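Local coordinates for IPT/TIG domain-containing protein BACOVA_02650 (PDB 5E7H) that binds polysaccharide at the bacterial cell surface and probably captures xyloglucan there before its transport into the periplasm for degradation, at residues Val32-Glu37 with Ile54-Pro59; Glu170-Pro175 with Tyr192-Ser197. All blocks are in the same frame, centred on the assembly; numbering follows the deposited sequence.

Contact 1 of 2, residues Val32-Glu37 with Ile54-Pro59; sequences VNINGE and ISFVLP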
# COMPACT_ATOMS: atom_id res chain seq x y z
N VAL A 32 15.18 7.64 16.03
CA VAL A 32 13.99 7.12 15.37
C VAL A 32 14.06 5.59 15.43
O VAL A 32 14.92 4.98 14.80
CB VAL A 32 13.85 7.59 13.90
CG1 VAL A 32 12.67 6.91 13.20
CG2 VAL A 32 13.68 9.11 13.85
N ASN A 33 13.18 5.00 16.23
CA ASN A 33 13.17 3.56 16.43
C ASN A 33 12.04 2.92 15.64
O ASN A 33 10.91 3.38 15.69
CB ASN A 33 13.02 3.21 17.91
CG ASN A 33 12.95 1.71 18.14
OD1 ASN A 33 11.87 1.14 18.19
ND2 ASN A 33 14.11 1.06 18.24
N ILE A 34 12.38 1.86 14.91
CA ILE A 34 11.43 1.11 14.12
C ILE A 34 11.00 -0.18 14.81
O ILE A 34 11.78 -1.12 14.92
CB ILE A 34 12.02 0.75 12.75
CG1 ILE A 34 12.62 1.97 12.05
CG2 ILE A 34 10.96 0.12 11.88
CD1 ILE A 34 11.69 3.18 11.86
N ASN A 35 9.77 -0.17 15.34
CA ASN A 35 9.11 -1.36 15.88
C ASN A 35 9.88 -2.05 16.99
O ASN A 35 9.71 -3.25 17.20
CB ASN A 35 8.80 -2.36 14.74
CG ASN A 35 7.73 -1.84 13.80
OD1 ASN A 35 7.38 -0.65 13.83
ND2 ASN A 35 7.17 -2.73 12.97
N GLY A 36 10.68 -1.28 17.71
CA GLY A 36 11.56 -1.77 18.77
C GLY A 36 12.55 -2.85 18.30
O GLY A 36 13.01 -3.68 19.09
N GLU A 37 12.91 -2.80 17.02
CA GLU A 37 13.87 -3.75 16.45
C GLU A 37 15.18 -3.12 16.04
O GLU A 37 16.23 -3.71 16.23
CB GLU A 37 13.25 -4.45 15.25
CG GLU A 37 12.09 -5.33 15.66
CD GLU A 37 11.52 -6.15 14.53
OE1 GLU A 37 12.22 -6.38 13.51
OE2 GLU A 37 10.34 -6.56 14.67
N ILE A 54 10.18 14.63 8.86
CA ILE A 54 11.44 13.91 8.77
C ILE A 54 11.30 12.80 7.73
O ILE A 54 10.20 12.29 7.45
CB ILE A 54 11.89 13.31 10.11
CG1 ILE A 54 10.90 12.28 10.62
CG2 ILE A 54 12.07 14.43 11.16
CD1 ILE A 54 11.37 11.53 11.87
N SER A 55 12.43 12.44 7.14
CA SER A 55 12.45 11.33 6.20
C SER A 55 13.75 10.56 6.29
O SER A 55 14.77 11.07 6.74
CB SER A 55 12.23 11.81 4.77
OG SER A 55 13.28 12.69 4.37
N PHE A 56 13.69 9.31 5.84
CA PHE A 56 14.83 8.41 5.86
C PHE A 56 14.51 7.23 4.99
O PHE A 56 13.34 6.92 4.76
CB PHE A 56 15.14 7.94 7.28
CG PHE A 56 13.97 7.30 7.95
CD1 PHE A 56 13.71 5.95 7.80
CD2 PHE A 56 13.12 8.07 8.74
CE1 PHE A 56 12.60 5.38 8.42
CE2 PHE A 56 12.02 7.50 9.35
CZ PHE A 56 11.77 6.16 9.19
N VAL A 57 15.56 6.55 4.54
CA VAL A 57 15.40 5.32 3.80
C VAL A 57 15.26 4.14 4.76
O VAL A 57 16.04 4.05 5.72
CB VAL A 57 16.61 5.12 2.89
CG1 VAL A 57 16.53 3.79 2.19
CG2 VAL A 57 16.71 6.26 1.88
N LEU A 58 14.27 3.27 4.53
CA LEU A 58 14.07 2.09 5.38
C LEU A 58 15.20 1.08 5.07
O LEU A 58 15.26 0.56 3.96
CB LEU A 58 12.69 1.47 5.14
CG LEU A 58 12.35 0.30 6.07
CD1 LEU A 58 12.16 0.77 7.50
CD2 LEU A 58 11.12 -0.42 5.58
N PRO A 59 16.09 0.79 6.04
CA PRO A 59 17.27 -0.02 5.70
C PRO A 59 17.03 -1.54 5.68
O PRO A 59 17.82 -2.27 5.08
CB PRO A 59 18.27 0.35 6.78
CG PRO A 59 17.45 0.74 7.95
CD PRO A 59 16.20 1.37 7.39
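Val32 and Ile34 lean from one strand onto the ring of Phe56 on another, and these three residues make most of the contact. The valine's CG1 lies 3.9 Å from CE2 of the ring, while the CD1 methyl of Ile34 comes 4.0 Å from CZ. The two aliphatic groups thus share the far end of the ring, meeting it from the opposing sheet. Two torsions bring this about: Val32 CG1 stands opposite its own backbone N (chi1 175°), and Phe56 CG sits between its backbone N and carbonyl carbon (chi1 55°). The second branch of Val32 is used as well, its CG2 reaching 3.9 Å to CD1 of Ile54 as the two side chains slide past each other. Branched aliphatics and a long flat ring suit a gap in which the strand axes stay 10.8 Å apart and only side chains meet. Cutting Phe56 back to an alanine would probably open a gap between the sheets where CG1 of Val32 and CD1 of Ile34 now meet the ring. This is the core of an immunoglobulin-like IPT/TIG beta-sandwich, in which the segments 32-34 and 54-57 cross at -51°. Strand 31-34 runs between 38-40 and 68-72 in one sheet, strand 53-57 between 18-24 and 46-47 in the other; Ile40 touches Val32, Ile34 and Phe56 alike, and Ile68 and Val19 are among the other apolar neighbours.

Contact 2 of 2, residues Glu170-Pro175 with Tyr192-Ser197; sequences EVFTGP and YVPVSS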
# COMPACT_ATOMS: atom_id res chain seq x y z
N GLU A 170 5.10 6.34 -15.02
CA GLU A 170 4.76 7.63 -15.62
C GLU A 170 3.26 7.79 -15.57
O GLU A 170 2.53 6.80 -15.65
CB GLU A 170 5.20 7.74 -17.09
CG GLU A 170 6.60 7.24 -17.44
CD GLU A 170 7.68 8.28 -17.23
OE1 GLU A 170 7.38 9.36 -16.66
OE2 GLU A 170 8.83 8.02 -17.64
N VAL A 171 2.79 9.03 -15.48
CA VAL A 171 1.36 9.25 -15.52
C VAL A 171 0.84 8.86 -16.89
O VAL A 171 1.57 8.90 -17.90
CB VAL A 171 0.97 10.70 -15.20
CG1 VAL A 171 1.32 11.02 -13.73
CG2 VAL A 171 1.64 11.65 -16.14
N PHE A 172 -0.43 8.49 -16.91
CA PHE A 172 -1.10 8.05 -18.13
C PHE A 172 -2.49 8.64 -18.19
O PHE A 172 -3.04 9.08 -17.18
CB PHE A 172 -1.13 6.51 -18.20
CG PHE A 172 -1.59 5.85 -16.92
CD1 PHE A 172 -2.93 5.75 -16.61
CD2 PHE A 172 -0.66 5.32 -16.03
CE1 PHE A 172 -3.34 5.14 -15.44
CE2 PHE A 172 -1.06 4.72 -14.87
CZ PHE A 172 -2.40 4.62 -14.56
N THR A 173 -3.06 8.66 -19.39
CA THR A 173 -4.40 9.18 -19.60
C THR A 173 -5.21 8.16 -20.39
O THR A 173 -4.95 7.90 -21.57
CB THR A 173 -4.39 10.51 -20.38
OG1 THR A 173 -3.56 11.45 -19.69
CG2 THR A 173 -5.81 11.06 -20.50
N GLY A 174 -6.21 7.59 -19.72
CA GLY A 174 -7.11 6.62 -20.32
C GLY A 174 -7.23 5.38 -19.44
O GLY A 174 -8.31 5.07 -18.95
N PRO A 175 -6.11 4.68 -19.23
CA PRO A 175 -6.20 3.41 -18.49
C PRO A 175 -6.69 3.58 -17.06
O PRO A 175 -6.39 4.60 -16.41
CB PRO A 175 -4.77 2.88 -18.55
CG PRO A 175 -4.24 3.45 -19.83
CD PRO A 175 -4.81 4.82 -19.91
N TYR A 192 -10.49 3.28 -11.28
CA TYR A 192 -9.51 3.75 -10.30
C TYR A 192 -8.16 4.05 -10.92
O TYR A 192 -7.60 3.23 -11.65
CB TYR A 192 -9.34 2.73 -9.18
CG TYR A 192 -8.38 3.17 -8.09
CD1 TYR A 192 -8.73 4.19 -7.22
CD2 TYR A 192 -7.12 2.60 -7.95
CE1 TYR A 192 -7.86 4.62 -6.23
CE2 TYR A 192 -6.24 3.04 -6.96
CZ TYR A 192 -6.63 4.05 -6.12
OH TYR A 192 -5.77 4.52 -5.14
N VAL A 193 -7.64 5.24 -10.61
CA VAL A 193 -6.27 5.60 -10.93
C VAL A 193 -5.50 5.71 -9.61
O VAL A 193 -5.92 6.47 -8.74
CB VAL A 193 -6.20 6.93 -11.70
CG1 VAL A 193 -4.76 7.29 -12.03
CG2 VAL A 193 -7.05 6.84 -13.00
N PRO A 194 -4.41 4.95 -9.45
CA PRO A 194 -3.64 4.99 -8.19
C PRO A 194 -3.23 6.39 -7.77
O PRO A 194 -2.68 7.14 -8.59
CB PRO A 194 -2.42 4.15 -8.50
CG PRO A 194 -2.92 3.14 -9.51
CD PRO A 194 -3.86 3.93 -10.37
N VAL A 195 -3.56 6.75 -6.53
CA VAL A 195 -3.14 8.03 -5.94
C VAL A 195 -2.61 7.75 -4.54
O VAL A 195 -3.04 6.84 -3.86
CB VAL A 195 -4.27 9.07 -5.87
CG1 VAL A 195 -4.65 9.56 -7.26
CG2 VAL A 195 -5.49 8.52 -5.14
N SER A 196 -1.67 8.58 -4.13
CA SER A 196 -1.03 8.40 -2.83
C SER A 196 -1.93 8.77 -1.66
O SER A 196 -2.57 9.83 -1.67
CB SER A 196 0.24 9.26 -2.79
OG SER A 196 0.71 9.35 -1.46
N SER A 197 -1.95 7.91 -0.64
CA SER A 197 -2.68 8.22 0.59
C SER A 197 -2.02 9.37 1.35
O SER A 197 -2.64 10.02 2.18
CB SER A 197 -2.76 6.99 1.47
OG SER A 197 -1.49 6.53 1.86
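At the mouth of the antiparallel pair formed by strands 176-181 and 189-192, in the xyloglucan-binding domain, the flanking loops carry Phe172 against Val193 and Pro194. Phe172 does most of the reaching. Its CG is set between the backbone N and the carbonyl carbon (chi1 47°), and from there the ring extends to bring CE1 4.3 Å from CG1 of Val193. The neighbouring CZ lies 4.5 Å from CD of Pro194, which approaches the ring's edge near its plane. These are loose van der Waals contacts: the adjacent ring atoms CE1 and CZ each take one partner, and an apolar ring suits both a valine methyl and a proline ring. Val193 spreads its two methyls apart: with CG1 opposite the backbone N (chi1 -180°), CG2 is left to approach the carbonyl O of Pro175 at 4.1 Å, an apolar touch on a polar atom.

The domain is a beta-sandwich of antiparallel sheets, and the hairpin belongs to one of them, Tyr192 and Phe177 being joined by backbone hydrogen bonding. Strand 246-259 belongs to another, and its Ile248 touches both Phe172 and Pro175, so the aromatic ring and the proline lie against that sheet too. Just before Pro175, Gly174 has phi 130°, and a side chain there would run into the proline's CD and the preceding carbonyl. On the other loop, Val195 N gives a weak 3.4 Å hydrogen bond to Tyr192 OH, while the ring of Pro194 also rests on Met208 and Cys166.

In the fold
The two contacts belong to different domains and follow one another along the chain, contact 1 closing within the IPT/TIG domain before contact 2 opens in the xyloglucan-binding domain. They lie on opposite sides of the chain's centre, with their own centres 29 Å apart and their nearest atoms about 13 Å apart, so they do not touch. Contact 1 joins strands across a sandwich interior, whereas contact 2 joins loops at a hairpin's open end. Neither supplies a ligand to the sodium ions seen in the crystal, but strand 246-259, which passes beside contact 2, also carries Asp253, which shares one sodium site with Asn92, Asn119 and Thr121.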